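Local atomic coordinates of LPXTG-motif cell wall anchor domain protein (Mobiluncus mulieris, PDB entry 5U5O), a protein that probably acts as a cell-wall-anchored bacterial adhesin, of which this fragment forms Ig-like modules held by intramolecular covalent cross-links. Residues L101-R105 with E106-K110; A150-D154 with P155-S159; A185-R189 with P190-Y194; E220-P223 with L224-C228; I230-V234 with Q235-N239. All blocks are in the same frame, centred on the assembly; numbering follows the deposited sequence. Where two conformers were deposited one is given.

Contact 1: L101-R105 with E106-K110; sequences LTVKR and EDLTK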
loop_
_atom_site.group_PDB
_atom_site.type_symbol
_atom_site.label_atom_id
_atom_site.label_comp_id
_atom_site.label_asym_id
_atom_site.label_seq_id
_atom_site.Cartn_x
_atom_site.Cartn_y
_atom_site.Cartn_z
ATOM N N LEU A 101 1.710 18.735 -0.761
ATOM C CA LEU A 101 1.839 17.931 -1.975
ATOM C C LEU A 101 0.668 16.942 -2.005
ATOM O O LEU A 101 0.610 16.016 -1.189
ATOM C CB LEU A 101 3.182 17.189 -1.982
ATOM C CG LEU A 101 4.424 18.080 -2.119
ATOM C CD1 LEU A 101 5.679 17.298 -1.768
ATOM C CD2 LEU A 101 4.520 18.640 -3.530
ATOM N N THR A 102 -0.265 17.161 -2.926
ATOM C CA THR A 102 -1.502 16.398 -2.961
ATOM C C THR A 102 -1.466 15.410 -4.107
ATOM O O THR A 102 -1.239 15.772 -5.258
ATOM C CB THR A 102 -2.698 17.355 -3.023
ATOM O OG1 THR A 102 -2.707 18.132 -1.818
ATOM C CG2 THR A 102 -4.004 16.605 -3.125
ATOM N N VAL A 103 -1.700 14.145 -3.772
ATOM C CA VAL A 103 -1.681 13.055 -4.738
ATOM C C VAL A 103 -3.056 12.393 -4.807
ATOM O O VAL A 103 -3.681 12.100 -3.780
ATOM C CB VAL A 103 -0.546 12.036 -4.424
ATOM C CG1 VAL A 103 -0.625 11.494 -3.005
ATOM C CG2 VAL A 103 -0.503 10.919 -5.450
ATOM N N LYS A 104 -3.519 12.168 -6.033
ATOM C CA LYS A 104 -4.767 11.457 -6.266
ATOM C C LYS A 104 -4.574 9.984 -5.938
ATOM O O LYS A 104 -3.589 9.382 -6.351
ATOM C CB LYS A 104 -5.220 11.608 -7.718
ATOM C CG LYS A 104 -5.598 13.034 -8.096
ATOM C CD LYS A 104 -6.134 13.124 -9.519
ATOM C CE LYS A 104 -5.066 12.776 -10.547
ATOM N NZ LYS A 104 -5.444 13.166 -11.932
ATOM N N ARG A 105 -5.523 9.402 -5.211
ATOM C CA ARG A 105 -5.424 7.993 -4.825
ATOM C C ARG A 105 -5.244 7.089 -6.043
ATOM O O ARG A 105 -4.464 6.139 -5.989
ATOM C CB ARG A 105 -6.633 7.548 -3.998
ATOM C CG ARG A 105 -6.411 6.230 -3.259
ATOM C CD ARG A 105 -7.482 5.999 -2.199
ATOM N NE ARG A 105 -8.730 5.538 -2.792
ATOM C CZ ARG A 105 -8.962 4.299 -3.228
ATOM N NH1 ARG A 105 -10.144 4.008 -3.753
ATOM N NH2 ARG A 105 -8.034 3.346 -3.150
ATOM N N GLU A 106 -5.938 7.404 -7.141
ATOM C CA GLU A 106 -5.833 6.600 -8.370
ATOM C C GLU A 106 -4.468 6.672 -9.071
ATOM O O GLU A 106 -4.107 5.753 -9.798
ATOM C CB GLU A 106 -6.963 6.928 -9.358
ATOM C CG GLU A 106 -6.930 8.321 -9.981
ATOM C CD GLU A 106 -7.867 8.485 -11.168
ATOM O OE1 GLU A 106 -8.579 7.523 -11.547
ATOM O OE2 GLU A 106 -7.886 9.598 -11.728
ATOM N N ASP A 107 -3.714 7.754 -8.858
ATOM C CA ASP A 107 -2.328 7.829 -9.349
ATOM C C ASP A 107 -1.365 6.933 -8.570
ATOM O O ASP A 107 -0.262 6.656 -9.046
ATOM C CB ASP A 107 -1.819 9.276 -9.336
ATOM C CG ASP A 107 -2.500 10.148 -10.374
ATOM O OD1 ASP A 107 -3.278 9.624 -11.201
ATOM O OD2 ASP A 107 -2.248 11.363 -10.367
ATOM N N LEU A 108 -1.768 6.505 -7.375
ATOM C CA LEU A 108 -1.028 5.507 -6.601
ATOM C C LEU A 108 -1.475 4.082 -6.916
ATOM O O LEU A 108 -0.652 3.197 -7.143
ATOM C CB LEU A 108 -1.171 5.791 -5.100
ATOM C CG LEU A 108 -0.581 7.127 -4.629
ATOM C CD1 LEU A 108 -0.981 7.405 -3.189
ATOM C CD2 LEU A 108 0.931 7.135 -4.782
ATOM N N THR A 109 -2.782 3.853 -6.921
ATOM C CA THR A 109 -3.312 2.509 -7.128
ATOM C C THR A 109 -3.362 2.083 -8.598
ATOM O O THR A 109 -3.441 0.885 -8.887
ATOM C CB THR A 109 -4.746 2.390 -6.589
ATOM O OG1 THR A 109 -5.619 3.246 -7.339
ATOM C CG2 THR A 109 -4.817 2.734 -5.101
ATOM N N LYS A 110 -3.403 3.057 -9.510
ATOM C CA LYS A 110 -3.666 2.822 -10.938
ATOM C C LYS A 110 -5.013 2.119 -11.169
ATOM O O LYS A 110 -5.203 1.464 -12.198
ATOM C CB LYS A 110 -2.524 2.026 -11.594
ATOM C CG LYS A 110 -1.120 2.484 -11.227
ATOM C CD LYS A 110 -0.871 3.928 -11.624
ATOM C CE LYS A 110 0.538 4.366 -11.262
ATOM N NZ LYS A 110 0.825 5.739 -11.762
HETATM O O HOH W 1 -1.364 12.839 -8.246
#

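Contact 2: A150-D154 with P155-S159; sequences AKHND and PQSSS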
loop_
_atom_site.group_PDB
_atom_site.type_symbol
_atom_site.label_atom_id
_atom_site.label_comp_id
_atom_site.label_asym_id
_atom_site.label_seq_id
_atom_site.Cartn_x
_atom_site.Cartn_y
_atom_site.Cartn_z
ATOM N N ALA A 150 20.699 24.825 -3.129
ATOM C CA ALA A 150 20.724 23.624 -2.308
ATOM C C ALA A 150 19.593 22.722 -2.727
ATOM O O ALA A 150 18.542 23.200 -3.174
ATOM C CB ALA A 150 20.588 23.971 -0.844
ATOM N N LYS A 151 19.805 21.425 -2.566
ATOM C CA LYS A 151 18.794 20.410 -2.853
ATOM C C LYS A 151 18.788 19.387 -1.751
ATOM O O LYS A 151 19.798 19.156 -1.079
ATOM C CB LYS A 151 19.121 19.676 -4.149
ATOM C CG LYS A 151 19.300 20.545 -5.382
ATOM C CD LYS A 151 19.639 19.719 -6.619
ATOM C CE LYS A 151 20.969 18.983 -6.485
ATOM N NZ LYS A 151 21.438 18.418 -7.782
ATOM N N HIS A 152 17.630 18.741 -1.612
ATOM C CA HIS A 152 17.454 17.565 -0.786
ATOM C C HIS A 152 16.722 16.537 -1.643
ATOM O O HIS A 152 15.496 16.343 -1.535
ATOM C CB HIS A 152 16.706 17.912 0.498
ATOM C CG HIS A 152 16.748 16.848 1.541
ATOM N ND1 HIS A 152 16.029 15.678 1.427
ATOM C CD2 HIS A 152 17.374 16.788 2.741
ATOM C CE1 HIS A 152 16.223 14.936 2.501
ATOM N NE2 HIS A 152 17.036 15.585 3.316
ATOM N N ASN A 153 17.482 15.957 -2.561
ATOM C CA ASN A 153 16.993 14.969 -3.515
ATOM C C ASN A 153 17.535 13.600 -3.094
ATOM O O ASN A 153 18.418 13.016 -3.750
ATOM C CB ASN A 153 17.391 15.348 -4.944
ATOM C CG ASN A 153 16.722 16.628 -5.451
ATOM O OD1 ASN A 153 15.943 17.298 -4.756
ATOM N ND2 ASN A 153 17.023 16.966 -6.698
ATOM N N ASP A 154 17.045 13.130 -1.943
ATOM C CA ASP A 154 17.650 11.990 -1.220
ATOM C C ASP A 154 16.629 10.833 -1.185
ATOM O O ASP A 154 15.687 10.861 -0.370
ATOM C CB ASP A 154 18.037 12.425 0.210
ATOM C CG ASP A 154 19.135 13.505 0.245
ATOM O OD1 ASP A 154 19.949 13.602 -0.701
ATOM O OD2 ASP A 154 19.193 14.257 1.248
ATOM N N PRO A 155 16.787 9.822 -2.079
ATOM C CA PRO A 155 15.745 8.788 -2.196
ATOM C C PRO A 155 15.619 7.877 -0.974
ATOM O O PRO A 155 14.560 7.327 -0.766
ATOM C CB PRO A 155 16.171 7.991 -3.429
ATOM C CG PRO A 155 17.659 8.130 -3.445
ATOM C CD PRO A 155 17.948 9.516 -2.940
ATOM N N GLN A 156 16.683 7.749 -0.177
ATOM C CA GLN A 156 16.675 6.957 1.068
ATOM C C GLN A 156 16.324 7.754 2.305
ATOM O O GLN A 156 16.414 7.221 3.425
ATOM C CB GLN A 156 18.035 6.295 1.302
ATOM C CG GLN A 156 18.543 5.507 0.117
ATOM C CD GLN A 156 19.677 4.544 0.451
ATOM O OE1 GLN A 156 19.800 3.505 -0.197
ATOM N NE2 GLN A 156 20.524 4.887 1.433
ATOM N N SER A 157 15.892 9.010 2.125
ATOM C CA SER A 157 15.593 9.856 3.250
ATOM C C SER A 157 14.427 9.270 4.020
ATOM O O SER A 157 13.323 9.131 3.478
ATOM C CB SER A 157 15.205 11.260 2.781
ATOM O OG SER A 157 14.787 12.025 3.883
ATOM N N SER A 158 14.659 8.963 5.288
ATOM C CA SER A 158 13.592 8.575 6.186
ATOM C C SER A 158 12.758 9.792 6.540
ATOM O O SER A 158 11.563 9.683 6.605
ATOM C CB SER A 158 14.133 7.894 7.443
ATOM O OG SER A 158 14.924 8.768 8.207
ATOM N N SER A 159 13.387 10.952 6.726
ATOM C CA SER A 159 12.613 12.160 7.031
ATOM C C SER A 159 11.592 12.518 5.940
ATOM O O SER A 159 10.472 12.949 6.247
ATOM C CB SER A 159 13.531 13.368 7.287
ATOM O OG SER A 159 14.292 13.763 6.142
#

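Contact 3: A185-R189 with P190-Y194; sequences AKVAR and PEASY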
loop_
_atom_site.group_PDB
_atom_site.type_symbol
_atom_site.label_atom_id
_atom_site.label_comp_id
_atom_site.label_asym_id
_atom_site.label_seq_id
_atom_site.Cartn_x
_atom_site.Cartn_y
_atom_site.Cartn_z
ATOM N N ALA A 185 -17.789 -46.595 3.163
ATOM C CA ALA A 185 -16.634 -45.807 3.598
ATOM C C ALA A 185 -15.399 -46.659 3.869
ATOM O O ALA A 185 -15.508 -47.800 4.298
ATOM C CB ALA A 185 -16.978 -45.002 4.837
ATOM N N LYS A 186 -14.228 -46.076 3.630
ATOM C CA LYS A 186 -12.958 -46.734 3.877
ATOM C C LYS A 186 -12.192 -46.182 5.075
ATOM O O LYS A 186 -11.086 -46.653 5.389
ATOM C CB LYS A 186 -12.094 -46.615 2.629
ATOM C CG LYS A 186 -12.733 -47.163 1.363
ATOM C CD LYS A 186 -13.161 -48.619 1.505
ATOM C CE LYS A 186 -13.529 -49.218 0.158
ATOM N NZ LYS A 186 -14.595 -48.438 -0.535
ATOM N N VAL A 187 -12.731 -45.133 5.682
ATOM C CA VAL A 187 -12.222 -44.568 6.923
ATOM C C VAL A 187 -13.402 -44.230 7.808
ATOM O O VAL A 187 -14.547 -44.154 7.330
ATOM C CB VAL A 187 -11.403 -43.268 6.706
ATOM C CG1 VAL A 187 -10.080 -43.546 6.000
ATOM C CG2 VAL A 187 -12.219 -42.193 5.976
ATOM N N ALA A 188 -13.120 -43.979 9.079
ATOM C CA ALA A 188 -14.155 -43.466 9.983
ATOM C C ALA A 188 -14.470 -42.022 9.597
ATOM O O ALA A 188 -13.575 -41.230 9.292
ATOM C CB ALA A 188 -13.691 -43.526 11.427
ATOM N N ARG A 189 -15.749 -41.685 9.617
ATOM C CA ARG A 189 -16.192 -40.349 9.238
ATOM C C ARG A 189 -15.402 -39.202 9.899
ATOM O O ARG A 189 -14.978 -38.301 9.190
ATOM C CB ARG A 189 -17.706 -40.206 9.472
ATOM C CG ARG A 189 -18.291 -38.886 9.016
ATOM C CD ARG A 189 -19.797 -38.864 9.178
ATOM N NE ARG A 189 -20.286 -37.566 8.750
ATOM C CZ ARG A 189 -21.562 -37.283 8.466
ATOM N NH1 ARG A 189 -22.537 -38.205 8.554
ATOM N NH2 ARG A 189 -21.862 -36.056 8.070
ATOM N N PRO A 190 -15.175 -39.238 11.237
ATOM C CA PRO A 190 -14.475 -38.106 11.870
ATOM C C PRO A 190 -12.972 -38.080 11.573
ATOM O O PRO A 190 -12.300 -37.111 11.912
ATOM C CB PRO A 190 -14.688 -38.306 13.373
ATOM C CG PRO A 190 -15.663 -39.410 13.508
ATOM C CD PRO A 190 -15.755 -40.170 12.225
ATOM N N GLU A 191 -12.455 -39.134 10.947
ATOM C CA GLU A 191 -11.045 -39.181 10.544
ATOM C C GLU A 191 -10.825 -38.839 9.083
ATOM O O GLU A 191 -9.680 -38.661 8.656
ATOM C CB GLU A 191 -10.459 -40.558 10.851
ATOM C CG GLU A 191 -10.381 -40.869 12.337
ATOM C CD GLU A 191 -9.577 -39.846 13.121
ATOM O OE1 GLU A 191 -8.583 -39.297 12.578
ATOM O OE2 GLU A 191 -9.938 -39.582 14.286
ATOM N N ALA A 192 -11.889 -38.678 8.314
ATOM C CA ALA A 192 -11.739 -38.324 6.920
ATOM C C ALA A 192 -11.043 -36.964 6.838
ATOM O O ALA A 192 -11.332 -36.054 7.620
ATOM C CB ALA A 192 -13.090 -38.269 6.226
ATOM N N SER A 193 -10.109 -36.861 5.896
ATOM C CA SER A 193 -9.277 -35.688 5.734
ATOM C C SER A 193 -9.364 -35.174 4.310
ATOM O O SER A 193 -9.085 -35.912 3.376
ATOM C CB SER A 193 -7.846 -36.080 6.053
ATOM O OG SER A 193 -6.930 -35.045 5.788
ATOM N N TYR A 194 -9.811 -33.933 4.154
ATOM C CA TYR A 194 -10.133 -33.372 2.857
ATOM C C TYR A 194 -9.077 -32.338 2.477
ATOM O O TYR A 194 -8.853 -31.372 3.206
ATOM C CB TYR A 194 -11.543 -32.762 2.905
ATOM C CG TYR A 194 -12.633 -33.770 3.343
ATOM C CD1 TYR A 194 -13.129 -34.703 2.438
ATOM C CD2 TYR A 194 -13.030 -33.857 4.669
ATOM C CE1 TYR A 194 -14.099 -35.626 2.822
ATOM C CE2 TYR A 194 -14.041 -34.774 5.057
ATOM C CZ TYR A 194 -14.501 -35.678 4.125
ATOM O OH TYR A 194 -15.489 -36.628 4.439
HETATM O O HOH W 2 -16.209 -36.780 7.096
HETATM O O HOH W 3 -13.600 -35.710 9.155
#

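Contact 4: E220-P223 with L224-C228; sequences EGIP and LGDTC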
loop_
_atom_site.group_PDB
_atom_site.type_symbol
_atom_site.label_atom_id
_atom_site.label_comp_id
_atom_site.label_asym_id
_atom_site.label_seq_id
_atom_site.Cartn_x
_atom_site.Cartn_y
_atom_site.Cartn_z
ATOM N N GLU A 220 -4.809 -15.371 5.426
ATOM C CA GLU A 220 -4.786 -13.945 5.734
ATOM C C GLU A 220 -3.993 -13.161 4.698
ATOM O O GLU A 220 -3.307 -13.742 3.850
ATOM C CB GLU A 220 -4.125 -13.725 7.100
ATOM C CG GLU A 220 -4.732 -14.505 8.265
ATOM C CD GLU A 220 -5.980 -13.871 8.852
ATOM O OE1 GLU A 220 -6.385 -12.777 8.405
ATOM O OE2 GLU A 220 -6.557 -14.470 9.789
ATOM N N GLY A 221 -4.069 -11.835 4.776
ATOM C CA GLY A 221 -3.174 -10.980 3.975
ATOM C C GLY A 221 -3.407 -11.008 2.477
ATOM O O GLY A 221 -2.464 -10.916 1.679
ATOM N N ILE A 222 -4.677 -11.138 2.093
ATOM C CA ILE A 222 -5.034 -11.192 0.685
ATOM C C ILE A 222 -5.284 -9.755 0.195
ATOM O O ILE A 222 -6.129 -9.056 0.770
ATOM C CB ILE A 222 -6.277 -12.079 0.437
ATOM C CG1 ILE A 222 -5.993 -13.495 0.968
ATOM C CG2 ILE A 222 -6.566 -12.104 -1.047
ATOM C CD1 ILE A 222 -7.195 -14.435 0.925
ATOM N N PRO A 223 -4.595 -9.321 -0.887
ATOM C CA PRO A 223 -4.843 -7.990 -1.448
ATOM C C PRO A 223 -6.334 -7.771 -1.771
ATOM O O PRO A 223 -7.006 -8.666 -2.273
ATOM C CB PRO A 223 -4.009 -7.997 -2.729
ATOM C CG PRO A 223 -2.883 -8.923 -2.433
ATOM C CD PRO A 223 -3.517 -10.014 -1.607
ATOM N N LEU A 224 -6.833 -6.582 -1.480
ATOM C CA LEU A 224 -8.211 -6.227 -1.751
ATOM C C LEU A 224 -8.466 -6.208 -3.256
ATOM O O LEU A 224 -7.759 -5.568 -4.030
ATOM C CB LEU A 224 -8.522 -4.894 -1.105
ATOM C CG LEU A 224 -8.501 -4.928 0.429
ATOM C CD1 LEU A 224 -8.648 -3.514 0.971
ATOM C CD2 LEU A 224 -9.580 -5.844 1.005
ATOM N N GLY A 225 -9.477 -6.975 -3.659
ATOM C CA GLY A 225 -9.781 -7.200 -5.061
ATOM C C GLY A 225 -9.147 -8.405 -5.703
ATOM O O GLY A 225 -9.286 -8.597 -6.912
ATOM N N ASP A 226 -8.436 -9.221 -4.919
ATOM C CA ASP A 226 -7.777 -10.381 -5.473
ATOM C C ASP A 226 -8.810 -11.435 -5.878
ATOM O O ASP A 226 -9.977 -11.465 -5.399
ATOM C CB ASP A 226 -6.781 -10.984 -4.469
ATOM C CG ASP A 226 -5.609 -11.659 -5.135
ATOM O OD1 ASP A 226 -5.627 -11.874 -6.381
ATOM O OD2 ASP A 226 -4.628 -11.963 -4.406
ATOM N N THR A 227 -8.397 -12.246 -6.840
ATOM C CA THR A 227 -9.138 -13.436 -7.241
ATOM C C THR A 227 -8.478 -14.626 -6.569
ATOM O O THR A 227 -7.261 -14.832 -6.710
ATOM C CB THR A 227 -9.088 -13.614 -8.764
ATOM O OG1 THR A 227 -9.756 -12.515 -9.384
ATOM C CG2 THR A 227 -9.758 -14.912 -9.226
ATOM N N CYS A 228 -9.276 -15.417 -5.824
ATOM C CA CYS A 228 -8.763 -16.559 -5.114
ATOM C C CYS A 228 -9.460 -17.838 -5.654
ATOM O O CYS A 228 -10.714 -17.832 -5.855
ATOM C CB CYS A 228 -9.108 -16.357 -3.681
ATOM S SG CYS A 228 -9.105 -17.780 -2.603
#

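Contact 5: I230-V234 with Q235-N239; sequences ISEDV and QGAVN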
loop_
_atom_site.group_PDB
_atom_site.type_symbol
_atom_site.label_atom_id
_atom_site.label_comp_id
_atom_site.label_asym_id
_atom_site.label_seq_id
_atom_site.Cartn_x
_atom_site.Cartn_y
_atom_site.Cartn_z
ATOM N N ILE A 230 -10.134 -22.016 -4.976
ATOM C CA ILE A 230 -10.151 -23.082 -3.995
ATOM C C ILE A 230 -10.306 -24.369 -4.794
ATOM O O ILE A 230 -11.264 -24.499 -5.580
ATOM C CB ILE A 230 -11.365 -22.912 -3.037
ATOM C CG1 ILE A 230 -11.316 -21.569 -2.330
ATOM C CG2 ILE A 230 -11.387 -24.025 -2.003
ATOM C CD1 ILE A 230 -12.624 -21.163 -1.693
ATOM N N SER A 231 -9.441 -25.343 -4.548
ATOM C CA SER A 231 -9.426 -26.607 -5.269
ATOM C C SER A 231 -9.385 -27.727 -4.262
ATOM O O SER A 231 -8.447 -27.805 -3.458
ATOM C CB SER A 231 -8.164 -26.717 -6.138
ATOM O OG SER A 231 -8.047 -25.638 -7.044
ATOM N N GLU A 232 -10.390 -28.599 -4.287
ATOM C CA GLU A 232 -10.389 -29.785 -3.443
ATOM C C GLU A 232 -9.852 -30.980 -4.207
ATOM O O GLU A 232 -10.119 -31.134 -5.388
ATOM C CB GLU A 232 -11.819 -30.111 -2.974
ATOM C CG GLU A 232 -11.835 -31.139 -1.861
ATOM C CD GLU A 232 -13.210 -31.404 -1.296
ATOM O OE1 GLU A 232 -14.141 -30.592 -1.511
ATOM O OE2 GLU A 232 -13.304 -32.431 -0.606
ATOM N N ASP A 233 -9.142 -31.865 -3.516
ATOM C CA ASP A 233 -8.830 -33.172 -4.060
ATOM C C ASP A 233 -10.059 -34.064 -3.948
ATOM O O ASP A 233 -10.241 -34.790 -2.969
ATOM C CB ASP A 233 -7.626 -33.778 -3.314
ATOM C CG ASP A 233 -7.177 -35.116 -3.876
ATOM O OD1 ASP A 233 -7.846 -35.711 -4.752
ATOM O OD2 ASP A 233 -6.103 -35.577 -3.436
ATOM N N VAL A 234 -10.878 -34.026 -4.989
ATOM C CA VAL A 234 -12.169 -34.705 -4.943
ATOM C C VAL A 234 -11.979 -36.220 -4.944
ATOM O O VAL A 234 -12.677 -36.933 -4.205
ATOM C CB VAL A 234 -13.116 -34.265 -6.087
ATOM C CG1 VAL A 234 -14.421 -35.046 -6.013
ATOM C CG2 VAL A 234 -13.398 -32.778 -6.007
ATOM N N GLN A 235 -11.027 -36.712 -5.734
ATOM C CA GLN A 235 -10.820 -38.152 -5.789
ATOM C C GLN A 235 -10.378 -38.676 -4.428
ATOM O O GLN A 235 -10.794 -39.762 -4.024
ATOM C CB GLN A 235 -9.786 -38.537 -6.854
ATOM C CG GLN A 235 -9.669 -40.033 -7.098
ATOM C CD GLN A 235 -10.962 -40.646 -7.600
ATOM O OE1 GLN A 235 -11.496 -40.228 -8.629
ATOM N NE2 GLN A 235 -11.477 -41.636 -6.876
ATOM N N GLY A 236 -9.561 -37.900 -3.721
ATOM C CA GLY A 236 -9.158 -38.269 -2.367
ATOM C C GLY A 236 -10.360 -38.378 -1.429
ATOM O O GLY A 236 -10.397 -39.254 -0.570
ATOM N N ALA A 237 -11.315 -37.458 -1.571
ATOM C CA ALA A 237 -12.554 -37.516 -0.794
ATOM C C ALA A 237 -13.399 -38.752 -1.148
ATOM O O ALA A 237 -13.848 -39.470 -0.256
ATOM C CB ALA A 237 -13.345 -36.245 -1.009
ATOM N N VAL A 238 -13.565 -39.002 -2.443
ATOM C CA VAL A 238 -14.284 -40.172 -2.963
ATOM C C VAL A 238 -13.646 -41.469 -2.465
ATOM O O VAL A 238 -14.353 -42.395 -2.079
ATOM C CB VAL A 238 -14.329 -40.157 -4.505
ATOM C CG1 VAL A 238 -14.829 -41.478 -5.097
ATOM C CG2 VAL A 238 -15.194 -39.005 -4.983
ATOM N N ASN A 239 -12.310 -41.532 -2.465
ATOM C CA ASN A 239 -11.639 -42.733 -1.999
ATOM C C ASN A 239 -11.943 -43.064 -0.540
ATOM O O ASN A 239 -12.080 -44.236 -0.189
ATOM C CB ASN A 239 -10.125 -42.613 -2.211
ATOM C CG ASN A 239 -9.735 -42.661 -3.668
ATOM O OD1 ASN A 239 -10.511 -43.076 -4.531
ATOM N ND2 ASN A 239 -8.508 -42.245 -3.949
HETATM O O HOH W 4 -9.401 -35.270 -7.656
#

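Contact 1: L101-R105 with E106-K110
V103 and L108 form the close-packed side of this strand-to-helix bend, their side chains meeting at about a right angle with CG2 of V103 3.9 Å from CG of L108. Next to them the carbonyl of R105 is gripped twice. T109 N reaches R105 O at 3.0 Å in the carbonyl plane, with an N-H...O angle of 164°, whereas L108 N meets the same R105 O at 3.1 Å from well above that plane. The R105 side chain points elsewhere, its guanidinium bonding to the carbonyls of K24 and V19. The bonds to R105 O belong to a short helix, 105-109, that follows strand 94-104 within the T-Q ester bond domain and stops at K110, whose phi is positive. The opposite character appears at K104 and D107, where both polar ends sit nearer solvent. A bend in the lysine chain (chi3 -65°) lays its CE 3.2 Å from D107 OD2, yet K104 NZ stays 4.0 Å from that oxygen, a long salt bridge. A water bridges the pair: it donates to D107 OD2 at 2.7 Å and accepts from K104 N at 3.2 Å. E106 OE2 adds a second negative charge near NZ, beyond bridging distance.

Contact 2: A150-D154 with P155-S159
D154 and S157 are tied by one backbone hydrogen bond, S157 N to D154 O at 3.1 Å, with an N-H...O angle of 157°. The donor stands 59° out of the carbonyl plane. Van der Waals contact backs this bond: CB of S157 rests 3.2 Å from D154 O and 4.0 Å from D154 CB, while CD of P155 sits 3.6 Å from N153 O. The imidazole of H152 supplies the aromatic part. With CG anti to the backbone N (chi1 -167°), the ring is carried toward S157. Its edge meets that serine, whose OG lies near the ring plane 3.5 Å from H152 CE1, and one face lies under D154 OD2, 3.2 Å above the plane over the ring centre. Polar bonds to the rest of the chain fix the serines: S157 OG pairs with Q160 N, and S159 OG with T7 O. Several of the turn residues also touch a crystal neighbour, so the lattice may influence their side chains. The geometry is that of a type I beta turn spanning D154 to S157, set within the broken strand 150-178: before it A150 and H152 pair with strand 118-127, and after it S159 pairs with A9 of strand 4-10.

Contact 3: A185-R189 with P190-Y194
With chi1 at -69°, V187 CG2 sits between the backbone N and the carbonyl carbon and comes 4.0 Å from A192 CB; this holds for one of two deposited conformers, so the methyl contact is tentative. R189 is turned the other way, its chain fully extended with CG opposite the backbone N (chi1 -176°), which carries the guanidinium off to a salt bridge with E213. A188 CB meanwhile lies against the proline ring, 4.0 Å from P190 CD. Two backbone bonds close the bend. E191 N donates to A188 O at 2.9 Å, and A192 N to R189 O at 3.2 Å, the latter with an N-H...O angle of 158°. Both donors stand well above the carbonyl planes. Two waters also gather at R189 O: one lies 2.8 Å from Y194 OH, in the plane of the tyrosine ring, and the other 2.8 Å from A192 O, so solvent links the turn to the beginning of the next strand. Y194 itself makes a cation-pi contact with K175, and W180 packs against R189, A192 and Y194. The whole is a 3-10 turn, here on the surface of the DUF5979 domain, leading a loop into strand 193-200.

Contact 4: E220-P223 with L224-C228
I222 and D226 meet at about a right angle, CG2 of the isoleucine lying 3.6 Å from CB of the aspartate. P223 runs alongside the same carboxylate, pointing the same way, with CD 3.6 Å from D226 OD2. Both apolar neighbours thus pack on D226. A backbone bond closes the turn between them: D226 N reaches P223 O at 3.1 Å, N-H...O angle 146°, from above the carbonyl plane. The result is a type II beta turn, P223 to D226. G225, third in the turn, has a positive phi of 92°, as glycine readily adopts there. In the next shell, the buried carboxylate is satisfied by two main-chain donors, OD1 by Q202 N and OD2 by K203 N; a weak bond from T227 N, 2.8 Å from D226 OD1, adds to them. Chi1 of D226, -150°, directs the carboxylate that way. G225 and D226 together face I269 in a G1 beta bulge, the classic companion of a type II turn, and G221 with I222 make a second one opposite G169. The turn joins strand 216-223, paired with strand 150-178, to strand 226-232, which lies between strands 193-200 and 264-269 and carries C228, the disulfide partner of C200.

Contact 5: I230-V234 with Q235-N239
An N-cap starts helix 234-241: D233, the residue just before it, accepts a hydrogen bond from G236 N at OD1, 3.0 Å away. The amide meets this oxygen from above the carboxylate plane, 64° out of it, and a chi1 of -177° swings the carboxylate over the first turn. Such a negative group at the amino end would be expected to interact favourably with the helix dipole. Q235 N is served by a water at 2.9 Å, which also makes a weak bond to D233 OD1. The regular helical bonds then begin, A237 N to D233 O at 3.2 Å and V238 N to V234 O at 2.9 Å, the latter nearly straight at 170°. Between exposed residues, Q235 NE2 donates to N239 OD1 at 2.9 Å, one turn on; separately, V234 CG1 and V238 CG2 are neighbours at 4.2 Å. The buried E232 extends its chain until OE2 lies 3.8 Å from A237 CB. There E232 packs among Y194, F196, K175 and V247, so that the helix, running on directly from strand 226-232, lies beside strands 193-200 and 244-251, with A237 touching Y194 and D245.

The five contacts follow one another along the chain, and each is a local turn, cap or strand-to-helix junction. Contacts 1 and 2, centres 21 Å apart, belong to the T-Q ester bond domain; contacts 3, 4 and 5 belong to the DUF5979 domain. Strand 150-178, on which contact 2 lies, runs on from the first domain into the second. Contact 4 comes within about 8 Å of contact 1 (nearest atoms), so both lie toward the junction of the two modules. It shares strand 226-232 with contact 5, centres 24 Å away. Contacts 3 and 5 touch, Y194 CD1 lying 3.8 Å from A237 CB. Contacts 2 and 3 are about 62 Å apart between centres, reflecting an elongated molecule.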